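Local coordinates for protein of unknown function with a Fic domain (Bacteroides thetaiotaomicron VPI-5482, PDB 3CUC), which is of unknown function but belongs to the Fic/DOC family, with a mostly helical Fic domain, at residues P153-T156 and P157-T161; Y187-R191 and I192-E196; V207-V210 and L211-G215; L34-N37 and Y38-H42. One frame throughout, in Å; residues are numbered along the deposited sequence.

Overall arrangement
Along the chain contact 4 comes first, on helix 22-42, followed by contacts 1, 2 and 3. Contact 1 starts helix 156-173. Contact 2 ends helix 178-192 and enters the loop before helix 199-213, and contact 3 closes that next helix. Contacts 1 and 2 have centres 10 Å apart and touch where T156 and M160 meet P194. Contacts 3 and 4 also touch, through N208 and F36, with centres 17 Å apart. Contacts 1 and 4 lie on opposite sides of the chain's centre, about 29 Å apart between centres. Helix 22-42 thus packs on the helices of the Fic domain, including helix 199-213, whose first turns carry the end of the Fic signature.

Contact 1 of 4, residues P153-T156 and P157-T161; sequences PEET and PAFMT
E155 lays its side chain over one face of the F159 ring, one helical turn further on. CG of E155 makes a CH-pi contact: it lies 3.9 Å from the F159 ring centroid, 13° off the ring normal. A chi1 of 75° puts this CG between the backbone N and the carbonyl carbon of E155. From there the extended chain carries the carboxylate towards the CZ end of the ring. Carboxylate and ring are stacked, with planes 25° apart, and OE1 of E155 is 3.5 Å from CZ of F159. The other oxygen, OE2, accepts a hydrogen bond from the backbone N of S152.

This is the opening turn of helix 156-173 in the Fic domain. The backbone already coils from P153. Across the two segments F159 N bonds to E155 O (2.9 Å) and M160 N to T156 O (2.8 Å). P157, within this first turn, has no N-H to give.

CD of P157 makes a close carbon-oxygen approach to the carbonyl O of E154, at 3.5 Å. An apolar contact joins CG2 of T156 to CG of the selenomethionine M160 at 4.1 Å, while OG1 of T156 bonds to S152 O. Beyond CG the M160 chain bends away, and its SE packs on P194 and I192.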
loop_
_atom_site.group_PDB
_atom_site.type_symbol
_atom_site.label_atom_id
_atom_site.label_comp_id
_atom_site.label_asym_id
_atom_site.label_seq_id
_atom_site.Cartn_x
_atom_site.Cartn_y
_atom_site.Cartn_z
ATOM N N PRO A 153 8.002 15.209 -15.083
ATOM C CA PRO A 153 8.781 14.109 -15.651
ATOM C C PRO A 153 10.294 14.295 -15.495
ATOM O O PRO A 153 11.019 13.317 -15.337
ATOM C CB PRO A 153 8.385 14.131 -17.128
ATOM C CG PRO A 153 7.019 14.713 -17.137
ATOM C CD PRO A 153 7.030 15.747 -16.053
ATOM N N GLU A 154 10.751 15.545 -15.518
ATOM C CA GLU A 154 12.177 15.861 -15.440
ATOM C C GLU A 154 12.745 15.588 -14.046
ATOM O O GLU A 154 13.790 14.957 -13.914
ATOM C CB GLU A 154 12.434 17.328 -15.825
ATOM C CG GLU A 154 12.042 17.710 -17.267
ATOM C CD GLU A 154 10.545 17.948 -17.465
ATOM O OE1 GLU A 154 9.879 18.441 -16.533
ATOM O OE2 GLU A 154 10.033 17.645 -18.563
ATOM N N GLU A 155 12.053 16.056 -13.012
ATOM C CA GLU A 155 12.563 15.964 -11.640
ATOM C C GLU A 155 12.248 14.627 -10.948
ATOM O O GLU A 155 12.783 14.350 -9.873
ATOM C CB GLU A 155 12.042 17.141 -10.804
ATOM C CG GLU A 155 10.575 17.040 -10.392
ATOM C CD GLU A 155 9.971 18.383 -10.025
ATOM O OE1 GLU A 155 10.725 19.288 -9.608
ATOM O OE2 GLU A 155 8.736 18.529 -10.152
ATOM N N THR A 156 11.395 13.806 -11.565
ATOM C CA THR A 156 10.954 12.539 -10.971
ATOM C C THR A 156 12.099 11.600 -10.567
ATOM O O THR A 156 12.152 11.178 -9.415
ATOM C CB THR A 156 9.949 11.791 -11.886
ATOM O OG1 THR A 156 8.714 12.519 -11.924
ATOM C CG2 THR A 156 9.684 10.375 -11.373
ATOM N N PRO A 157 13.015 11.269 -11.499
ATOM C CA PRO A 157 14.127 10.378 -11.122
ATOM C C PRO A 157 14.976 10.881 -9.950
ATOM O O PRO A 157 15.405 10.078 -9.121
ATOM C CB PRO A 157 14.976 10.288 -12.398
ATOM C CG PRO A 157 14.481 11.347 -13.298
ATOM C CD PRO A 157 13.074 11.646 -12.921
ATOM N N ALA A 158 15.214 12.191 -9.890
ATOM C CA ALA A 158 15.923 12.796 -8.762
ATOM C C ALA A 158 15.117 12.662 -7.463
ATOM O O ALA A 158 15.660 12.290 -6.423
ATOM C CB ALA A 158 16.226 14.261 -9.051
ATOM N N PHE A 159 13.823 12.962 -7.542
ATOM C CA PHE A 159 12.902 12.824 -6.407
ATOM C C PHE A 159 12.837 11.389 -5.872
ATOM O O PHE A 159 12.796 11.176 -4.658
ATOM C CB PHE A 159 11.492 13.275 -6.816
ATOM C CG PHE A 159 11.267 14.761 -6.729
ATOM C CD1 PHE A 159 12.311 15.665 -6.908
ATOM C CD2 PHE A 159 9.990 15.257 -6.492
ATOM C CE1 PHE A 159 12.086 17.027 -6.828
ATOM C CE2 PHE A 159 9.759 16.619 -6.416
ATOM C CZ PHE A 159 10.809 17.507 -6.583
HETATM N N MSE A 160 12.808 10.417 -6.787
HETATM C CA MSE A 160 12.740 9.004 -6.425
HETATM C C MSE A 160 14.030 8.517 -5.780
HETATM O O MSE A 160 13.986 7.807 -4.780
HETATM C CB MSE A 160 12.405 8.142 -7.646
HETATM C CG MSE A 160 10.971 8.288 -8.113
HETATM SE SE MSE A 160 9.730 7.721 -6.770
HETATM C CE MSE A 160 9.975 5.774 -6.886
ATOM N N THR A 161 15.175 8.896 -6.334
ATOM C CA THR A 161 16.445 8.551 -5.701
ATOM C C THR A 161 16.508 9.123 -4.287
ATOM O O THR A 161 17.018 8.474 -3.379
ATOM C CB THR A 161 17.645 9.051 -6.514
ATOM O OG1 THR A 161 17.588 8.499 -7.829
ATOM C CG2 THR A 161 18.962 8.641 -5.853
#

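Contact 2 of 4, residues Y187-R191 and I192-E196; sequences YRYIR and IHPFE
I192 N bonds to R188 O at 3.0 Å and H193 N to Y189 O at 2.8 Å, after which H193 leaves the helix with a positive phi of 54°. H193 begins the HPFxxGNGRxxR sequence, the signature motif of Fic proteins. P194 and F195 then turn back onto Y189. With chi1 at 174°, Y189 swings its ring forward to these two residues. CD of P194 lies over one ring face, 4.0 Å from the Y189 centroid, in an off-centre CH-pi contact. CG of P194 is 3.4 Å from CE1 of Y189. F195 meets the hydroxyl itself: its CD2 edge is 3.2 Å from OH of Y189, with that oxygen in the plane of the F195 ring. The H193 imidazole lies alongside I190, and its CD2 edge faces I190 O at 3.1 Å. One turn back, R191 folds its chain over Y187, and NH1 of R191 donates to Y187 OH at 3.0 Å. That hydroxyl also bonds D237 on helix 226-240. Helix 199-213 packs against Y189, I190, H193 and P194, and helix 156-173 against R188, I192 and P194.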
loop_
_atom_site.group_PDB
_atom_site.type_symbol
_atom_site.label_atom_id
_atom_site.label_comp_id
_atom_site.label_asym_id
_atom_site.label_seq_id
_atom_site.Cartn_x
_atom_site.Cartn_y
_atom_site.Cartn_z
ATOM N N TYR A 187 2.879 8.682 1.635
ATOM C CA TYR A 187 2.527 10.061 1.314
ATOM C C TYR A 187 3.488 10.689 0.319
ATOM O O TYR A 187 3.064 11.225 -0.701
ATOM C CB TYR A 187 2.468 10.928 2.569
ATOM C CG TYR A 187 1.945 12.303 2.252
ATOM C CD1 TYR A 187 0.579 12.523 2.090
ATOM C CD2 TYR A 187 2.813 13.374 2.069
ATOM C CE1 TYR A 187 0.088 13.776 1.778
ATOM C CE2 TYR A 187 2.337 14.632 1.755
ATOM C CZ TYR A 187 0.973 14.833 1.609
ATOM O OH TYR A 187 0.496 16.093 1.302
ATOM N N ARG A 188 4.778 10.624 0.623
ATOM C CA ARG A 188 5.797 11.178 -0.261
ATOM C C ARG A 188 5.752 10.533 -1.642
ATOM O O ARG A 188 5.792 11.238 -2.654
ATOM C CB ARG A 188 7.184 11.031 0.361
ATOM C CG ARG A 188 7.368 11.912 1.578
ATOM C CD ARG A 188 8.760 11.793 2.152
ATOM N NE ARG A 188 9.062 12.899 3.056
ATOM C CZ ARG A 188 10.269 13.167 3.548
ATOM N NH1 ARG A 188 11.318 12.420 3.228
ATOM N NH2 ARG A 188 10.430 14.197 4.363
ATOM N N TYR A 189 5.647 9.204 -1.683
ATOM C CA TYR A 189 5.523 8.487 -2.952
ATOM C C TYR A 189 4.308 8.965 -3.748
ATOM O O TYR A 189 4.425 9.296 -4.934
ATOM C CB TYR A 189 5.426 6.971 -2.748
ATOM C CG TYR A 189 5.154 6.236 -4.045
ATOM C CD1 TYR A 189 6.201 5.866 -4.887
ATOM C CD2 TYR A 189 3.851 5.947 -4.445
ATOM C CE1 TYR A 189 5.959 5.217 -6.084
ATOM C CE2 TYR A 189 3.599 5.300 -5.638
ATOM C CZ TYR A 189 4.652 4.939 -6.453
ATOM O OH TYR A 189 4.394 4.293 -7.636
ATOM N N ILE A 190 3.148 9.000 -3.094
ATOM C CA ILE A 190 1.910 9.380 -3.773
ATOM C C ILE A 190 1.977 10.828 -4.288
ATOM O O ILE A 190 1.355 11.160 -5.300
ATOM C CB ILE A 190 0.662 9.164 -2.865
ATOM C CG1 ILE A 190 -0.582 8.886 -3.716
ATOM C CG2 ILE A 190 0.431 10.358 -1.939
ATOM C CD1 ILE A 190 -0.588 7.497 -4.359
ATOM N N ARG A 191 2.743 11.679 -3.604
ATOM C CA ARG A 191 2.930 13.071 -4.035
ATOM C C ARG A 191 3.877 13.197 -5.222
ATOM O O ARG A 191 3.703 14.078 -6.052
ATOM C CB ARG A 191 3.431 13.947 -2.882
ATOM C CG ARG A 191 2.381 14.270 -1.814
ATOM C CD ARG A 191 1.221 15.085 -2.365
ATOM N NE ARG A 191 1.666 16.339 -2.970
ATOM C CZ ARG A 191 1.723 17.514 -2.347
ATOM N NH1 ARG A 191 1.363 17.631 -1.072
ATOM N NH2 ARG A 191 2.144 18.585 -3.008
ATOM N N ILE A 192 4.878 12.323 -5.297
ATOM C CA ILE A 192 5.739 12.241 -6.484
ATOM C C ILE A 192 4.943 11.672 -7.674
ATOM O O ILE A 192 5.024 12.187 -8.788
ATOM C CB ILE A 192 6.991 11.362 -6.231
ATOM C CG1 ILE A 192 7.875 11.957 -5.130
ATOM C CG2 ILE A 192 7.817 11.223 -7.504
ATOM C CD1 ILE A 192 8.972 11.010 -4.663
ATOM N N HIS A 193 4.183 10.604 -7.423
ATOM C CA HIS A 193 3.297 9.982 -8.427
ATOM C C HIS A 193 4.083 9.632 -9.712
ATOM O O HIS A 193 3.698 10.039 -10.817
ATOM C CB HIS A 193 2.104 10.914 -8.703
ATOM C CG HIS A 193 0.769 10.225 -8.732
ATOM N ND1 HIS A 193 0.103 9.937 -9.906
ATOM C CD2 HIS A 193 -0.038 9.797 -7.730
ATOM C CE1 HIS A 193 -1.045 9.346 -9.625
ATOM N NE2 HIS A 193 -1.154 9.249 -8.312
ATOM N N PRO A 194 5.181 8.857 -9.557
ATOM C CA PRO A 194 6.230 8.695 -10.570
ATOM C C PRO A 194 5.816 7.995 -11.857
ATOM O O PRO A 194 6.270 8.385 -12.923
ATOM C CB PRO A 194 7.297 7.863 -9.841
ATOM C CG PRO A 194 6.555 7.121 -8.807
ATOM C CD PRO A 194 5.481 8.058 -8.351
ATOM N N PHE A 195 4.989 6.960 -11.758
ATOM C CA PHE A 195 4.571 6.207 -12.940
ATOM C C PHE A 195 3.330 6.836 -13.570
ATOM O O PHE A 195 2.623 7.625 -12.932
ATOM C CB PHE A 195 4.299 4.738 -12.590
ATOM C CG PHE A 195 5.467 4.040 -11.952
ATOM C CD1 PHE A 195 6.515 3.557 -12.723
ATOM C CD2 PHE A 195 5.522 3.870 -10.577
ATOM C CE1 PHE A 195 7.600 2.915 -12.125
ATOM C CE2 PHE A 195 6.601 3.234 -9.977
ATOM C CZ PHE A 195 7.641 2.757 -10.752
ATOM N N GLU A 196 3.078 6.486 -14.831
ATOM C CA GLU A 196 1.870 6.926 -15.522
ATOM C C GLU A 196 0.617 6.305 -14.895
ATOM O O GLU A 196 -0.460 6.878 -14.984
ATOM C CB GLU A 196 1.938 6.601 -17.020
#

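Contact 3 of 4, residues V207-V210 and L211-G215; sequences VNFV and LHRYG
A Schellman motif ends helix 199-213, just after the i to i+4 bond from Y214 N to V210 O. G215, with positive phi, is its C-prime residue: G215 N bonds to H212 O at 3.1 Å, and Y216 N reaches L211 O. Before this turn the i to i+4 bonds run on. L211 N bonds to V207 O at 3.0 Å, H212 N to N208 O, and R213 N to F209 O. Y214 N to V210 O is longer, 3.3 Å.

The side chains pair at a spacing of four. CG1 of V207 touches CD1 of L211 at 4.0 Å, the two chains running side by side. CG1 of V210 is likewise 4.0 Å from CD2 of Y214, but these chains cross at a slant. F209 and R213 point the same way. The F209 ring, trans to its own backbone N (chi1 166°), is turned towards R213. The CZ corner of the ring stands over the centre of the R213 guanidinium, 3.6 Å from CZ of R213. The two planes are 57° apart, so they do not stack flat.

All three guanidinium nitrogens find backbone carbonyls: NE bonds A88 O, NH1 bonds R93 O, and NH2 bonds E87 O weakly. With F209 over one face, the group is gripped along its edges. Its positive charge sits by the carbonyl end of helix 68-89, which probably stabilises both.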
loop_
_atom_site.group_PDB
_atom_site.type_symbol
_atom_site.label_atom_id
_atom_site.label_comp_id
_atom_site.label_asym_id
_atom_site.label_seq_id
_atom_site.Cartn_x
_atom_site.Cartn_y
_atom_site.Cartn_z
ATOM N N VAL A 207 3.180 0.472 1.903
ATOM C CA VAL A 207 2.790 0.507 3.310
ATOM C C VAL A 207 2.943 -0.883 3.889
ATOM O O VAL A 207 3.604 -1.076 4.908
ATOM C CB VAL A 207 1.332 0.951 3.513
ATOM C CG1 VAL A 207 0.864 0.615 4.927
ATOM C CG2 VAL A 207 1.179 2.433 3.230
ATOM N N ASN A 208 2.340 -1.857 3.221
ATOM C CA ASN A 208 2.361 -3.221 3.717
ATOM C C ASN A 208 3.740 -3.864 3.633
ATOM O O ASN A 208 4.032 -4.805 4.378
ATOM C CB ASN A 208 1.290 -4.060 3.019
ATOM C CG ASN A 208 -0.114 -3.721 3.503
ATOM O OD1 ASN A 208 -0.307 -3.286 4.641
ATOM N ND2 ASN A 208 -1.100 -3.921 2.643
ATOM N N PHE A 209 4.596 -3.337 2.757
ATOM C CA PHE A 209 6.000 -3.740 2.737
ATOM C C PHE A 209 6.653 -3.372 4.062
ATOM O O PHE A 209 7.311 -4.196 4.690
ATOM C CB PHE A 209 6.739 -3.078 1.574
ATOM C CG PHE A 209 8.240 -3.160 1.670
ATOM C CD1 PHE A 209 8.924 -4.275 1.202
ATOM C CD2 PHE A 209 8.971 -2.110 2.207
ATOM C CE1 PHE A 209 10.313 -4.346 1.276
ATOM C CE2 PHE A 209 10.354 -2.175 2.288
ATOM C CZ PHE A 209 11.027 -3.298 1.818
ATOM N N VAL A 210 6.453 -2.130 4.482
ATOM C CA VAL A 210 7.051 -1.643 5.710
ATOM C C VAL A 210 6.527 -2.434 6.912
ATOM O O VAL A 210 7.310 -2.964 7.704
ATOM C CB VAL A 210 6.795 -0.133 5.893
ATOM C CG1 VAL A 210 7.364 0.351 7.227
ATOM C CG2 VAL A 210 7.401 0.651 4.725
ATOM N N LEU A 211 5.208 -2.537 7.023
ATOM C CA LEU A 211 4.593 -3.228 8.148
ATOM C C LEU A 211 5.022 -4.689 8.234
ATOM O O LEU A 211 5.306 -5.192 9.317
ATOM C CB LEU A 211 3.065 -3.157 8.061
ATOM C CG LEU A 211 2.394 -1.788 8.183
ATOM C CD1 LEU A 211 0.880 -1.917 8.052
ATOM C CD2 LEU A 211 2.747 -1.147 9.494
ATOM N N HIS A 212 5.062 -5.379 7.101
ATOM C CA HIS A 212 5.422 -6.797 7.107
ATOM C C HIS A 212 6.882 -7.006 7.536
ATOM O O HIS A 212 7.186 -7.900 8.337
ATOM C CB HIS A 212 5.186 -7.413 5.732
ATOM C CG HIS A 212 5.317 -8.900 5.707
ATOM N ND1 HIS A 212 4.466 -9.731 6.401
ATOM C CD2 HIS A 212 6.190 -9.708 5.059
ATOM C CE1 HIS A 212 4.815 -10.988 6.188
ATOM N NE2 HIS A 212 5.856 -11.001 5.376
ATOM N N ARG A 213 7.772 -6.176 6.992
ATOM C CA ARG A 213 9.191 -6.233 7.321
ATOM C C ARG A 213 9.427 -6.168 8.823
ATOM O O ARG A 213 10.261 -6.903 9.342
ATOM C CB ARG A 213 9.947 -5.099 6.623
ATOM C CG ARG A 213 11.319 -4.796 7.218
ATOM C CD ARG A 213 12.214 -4.134 6.193
ATOM N NE ARG A 213 12.607 -5.086 5.159
ATOM C CZ ARG A 213 13.388 -4.807 4.122
ATOM N NH1 ARG A 213 13.881 -3.592 3.955
ATOM N NH2 ARG A 213 13.677 -5.761 3.254
ATOM N N TYR A 214 8.691 -5.297 9.510
ATOM C CA TYR A 214 8.869 -5.101 10.947
ATOM C C TYR A 214 7.858 -5.881 11.794
ATOM O O TYR A 214 7.581 -5.520 12.928
ATOM C CB TYR A 214 8.854 -3.599 11.276
ATOM C CG TYR A 214 9.970 -2.856 10.563
ATOM C CD1 TYR A 214 11.296 -3.079 10.901
ATOM C CD2 TYR A 214 9.702 -1.962 9.534
ATOM C CE1 TYR A 214 12.330 -2.428 10.249
ATOM C CE2 TYR A 214 10.733 -1.303 8.875
ATOM C CZ TYR A 214 12.047 -1.545 9.243
ATOM O OH TYR A 214 13.083 -0.904 8.604
ATOM N N GLY A 215 7.328 -6.970 11.250
ATOM C CA GLY A 215 6.520 -7.911 12.029
ATOM C C GLY A 215 5.119 -7.458 12.419
ATOM O O GLY A 215 4.530 -7.999 13.357
#

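Contact 4 of 4, residues L34-N37 and Y38-H42; sequences LEFN and YNSNH
L34-N37 and Y38-H42 are successive turns at the end of helix 22-42, joined by bonds from Y38 N to L34 O (3.0 Å) and S40 N to F36 O (2.8 Å). The bond from N41 N to N37 O is weak. S40 opens a sequence that fits the (S/T)xxxE(G/N) pattern, consistent with the inhibitory helix known in Fic proteins.

F36 and S40 lie on the side turned to helix 199-213. A chi1 of -179° brings the F36 ring forward along the helix to S40. CE1 of F36 is 3.9 Å from CB of S40 and meets it at a slant. OG of S40 bonds to NE of R204, the last arginine of the Fic signature. The F36 ring also meets the rings of H77 and F32.

Two polar side chains reach neighbouring helices. E35 OE1 makes a salt bridge with R268 NH2. N37 spans two residues of helix 68-89: OD1 bonds to H77 ND1, and ND2 bonds to N78 OD1.

N39 folds back on its own helix. Its OD1 accepts from S223 N, while its ND2 turns to the carbonyl of E35. E35 O is therefore held twice, by N39 N at 3.0 Å and N39 ND2 at 2.7 Å, from opposite faces of the carbonyl plane.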
loop_
_atom_site.group_PDB
_atom_site.type_symbol
_atom_site.label_atom_id
_atom_site.label_comp_id
_atom_site.label_asym_id
_atom_site.label_seq_id
_atom_site.Cartn_x
_atom_site.Cartn_y
_atom_site.Cartn_z
ATOM N N LEU A 34 -7.307 -11.909 0.199
ATOM C CA LEU A 34 -8.576 -11.678 -0.442
ATOM C C LEU A 34 -8.953 -10.196 -0.351
ATOM O O LEU A 34 -9.159 -9.516 -1.363
ATOM C CB LEU A 34 -9.638 -12.529 0.257
ATOM C CG LEU A 34 -10.756 -13.102 -0.596
ATOM C CD1 LEU A 34 -11.373 -12.024 -1.492
ATOM C CD2 LEU A 34 -10.200 -14.286 -1.395
ATOM N N GLU A 35 -9.012 -9.694 0.877
ATOM C CA GLU A 35 -9.525 -8.355 1.124
ATOM C C GLU A 35 -8.608 -7.256 0.611
ATOM O O GLU A 35 -9.084 -6.216 0.147
ATOM C CB GLU A 35 -9.796 -8.164 2.614
ATOM C CG GLU A 35 -10.916 -9.069 3.121
ATOM C CD GLU A 35 -11.851 -8.377 4.095
ATOM O OE1 GLU A 35 -11.369 -7.567 4.921
ATOM O OE2 GLU A 35 -13.073 -8.641 4.025
ATOM N N PHE A 36 -7.300 -7.483 0.693
ATOM C CA PHE A 36 -6.344 -6.500 0.215
ATOM C C PHE A 36 -6.418 -6.387 -1.303
ATOM O O PHE A 36 -6.567 -5.288 -1.837
ATOM C CB PHE A 36 -4.923 -6.848 0.657
ATOM C CG PHE A 36 -3.900 -5.850 0.208
ATOM C CD1 PHE A 36 -4.079 -4.495 0.457
ATOM C CD2 PHE A 36 -2.758 -6.258 -0.467
ATOM C CE1 PHE A 36 -3.137 -3.560 0.036
ATOM C CE2 PHE A 36 -1.808 -5.324 -0.889
ATOM C CZ PHE A 36 -2.004 -3.974 -0.641
ATOM N N ASN A 37 -6.316 -7.522 -1.991
ATOM C CA ASN A 37 -6.389 -7.534 -3.454
ATOM C C ASN A 37 -7.690 -6.901 -3.952
ATOM O O ASN A 37 -7.683 -6.056 -4.856
ATOM C CB ASN A 37 -6.232 -8.958 -4.005
ATOM C CG ASN A 37 -4.781 -9.434 -4.004
ATOM O OD1 ASN A 37 -3.907 -8.782 -4.577
ATOM N ND2 ASN A 37 -4.528 -10.589 -3.388
ATOM N N TYR A 38 -8.801 -7.293 -3.340
ATOM C CA TYR A 38 -10.088 -6.762 -3.743
ATOM C C TYR A 38 -10.115 -5.257 -3.559
ATOM O O TYR A 38 -10.338 -4.515 -4.514
ATOM C CB TYR A 38 -11.235 -7.395 -2.955
ATOM C CG TYR A 38 -12.565 -6.750 -3.256
ATOM C CD1 TYR A 38 -13.330 -7.156 -4.348
ATOM C CD2 TYR A 38 -13.051 -5.715 -2.462
ATOM C CE1 TYR A 38 -14.547 -6.554 -4.631
ATOM C CE2 TYR A 38 -14.265 -5.104 -2.741
ATOM C CZ TYR A 38 -15.009 -5.524 -3.822
ATOM O OH TYR A 38 -16.213 -4.909 -4.084
ATOM N N ASN A 39 -9.879 -4.812 -2.332
ATOM C CA ASN A 39 -10.035 -3.404 -2.001
ATOM C C ASN A 39 -9.037 -2.488 -2.699
ATOM O O ASN A 39 -9.418 -1.443 -3.222
ATOM C CB ASN A 39 -9.972 -3.202 -0.490
ATOM C CG ASN A 39 -11.252 -3.634 0.211
ATOM O OD1 ASN A 39 -12.259 -2.931 0.162
ATOM N ND2 ASN A 39 -11.209 -4.778 0.888
ATOM N N SER A 40 -7.766 -2.871 -2.721
ATOM C CA SER A 40 -6.738 -2.000 -3.286
ATOM C C SER A 40 -7.011 -1.768 -4.771
ATOM O O SER A 40 -6.811 -0.668 -5.271
ATOM C CB SER A 40 -5.331 -2.570 -3.044
ATOM O OG SER A 40 -4.303 -1.674 -3.447
ATOM N N ASN A 41 -7.498 -2.794 -5.463
ATOM C CA ASN A 41 -7.870 -2.662 -6.873
ATOM C C ASN A 41 -9.228 -1.984 -7.073
ATOM O O ASN A 41 -9.426 -1.243 -8.034
ATOM C CB ASN A 41 -7.863 -4.027 -7.565
ATOM C CG ASN A 41 -6.463 -4.555 -7.804
ATOM O OD1 ASN A 41 -5.982 -5.408 -7.063
ATOM N ND2 ASN A 41 -5.801 -4.048 -8.842
ATOM N N HIS A 42 -10.161 -2.230 -6.164
ATOM C CA HIS A 42 -11.473 -1.602 -6.261
ATOM C C HIS A 42 -11.372 -0.086 -6.095
ATOM O O HIS A 42 -12.094 0.652 -6.756
ATOM C CB HIS A 42 -12.444 -2.180 -5.234
ATOM C CG HIS A 42 -13.835 -2.340 -5.755
ATOM N ND1 HIS A 42 -14.235 -3.456 -6.455
ATOM C CD2 HIS A 42 -14.913 -1.526 -5.694
ATOM C CE1 HIS A 42 -15.503 -3.327 -6.796
ATOM N NE2 HIS A 42 -15.940 -2.166 -6.344
#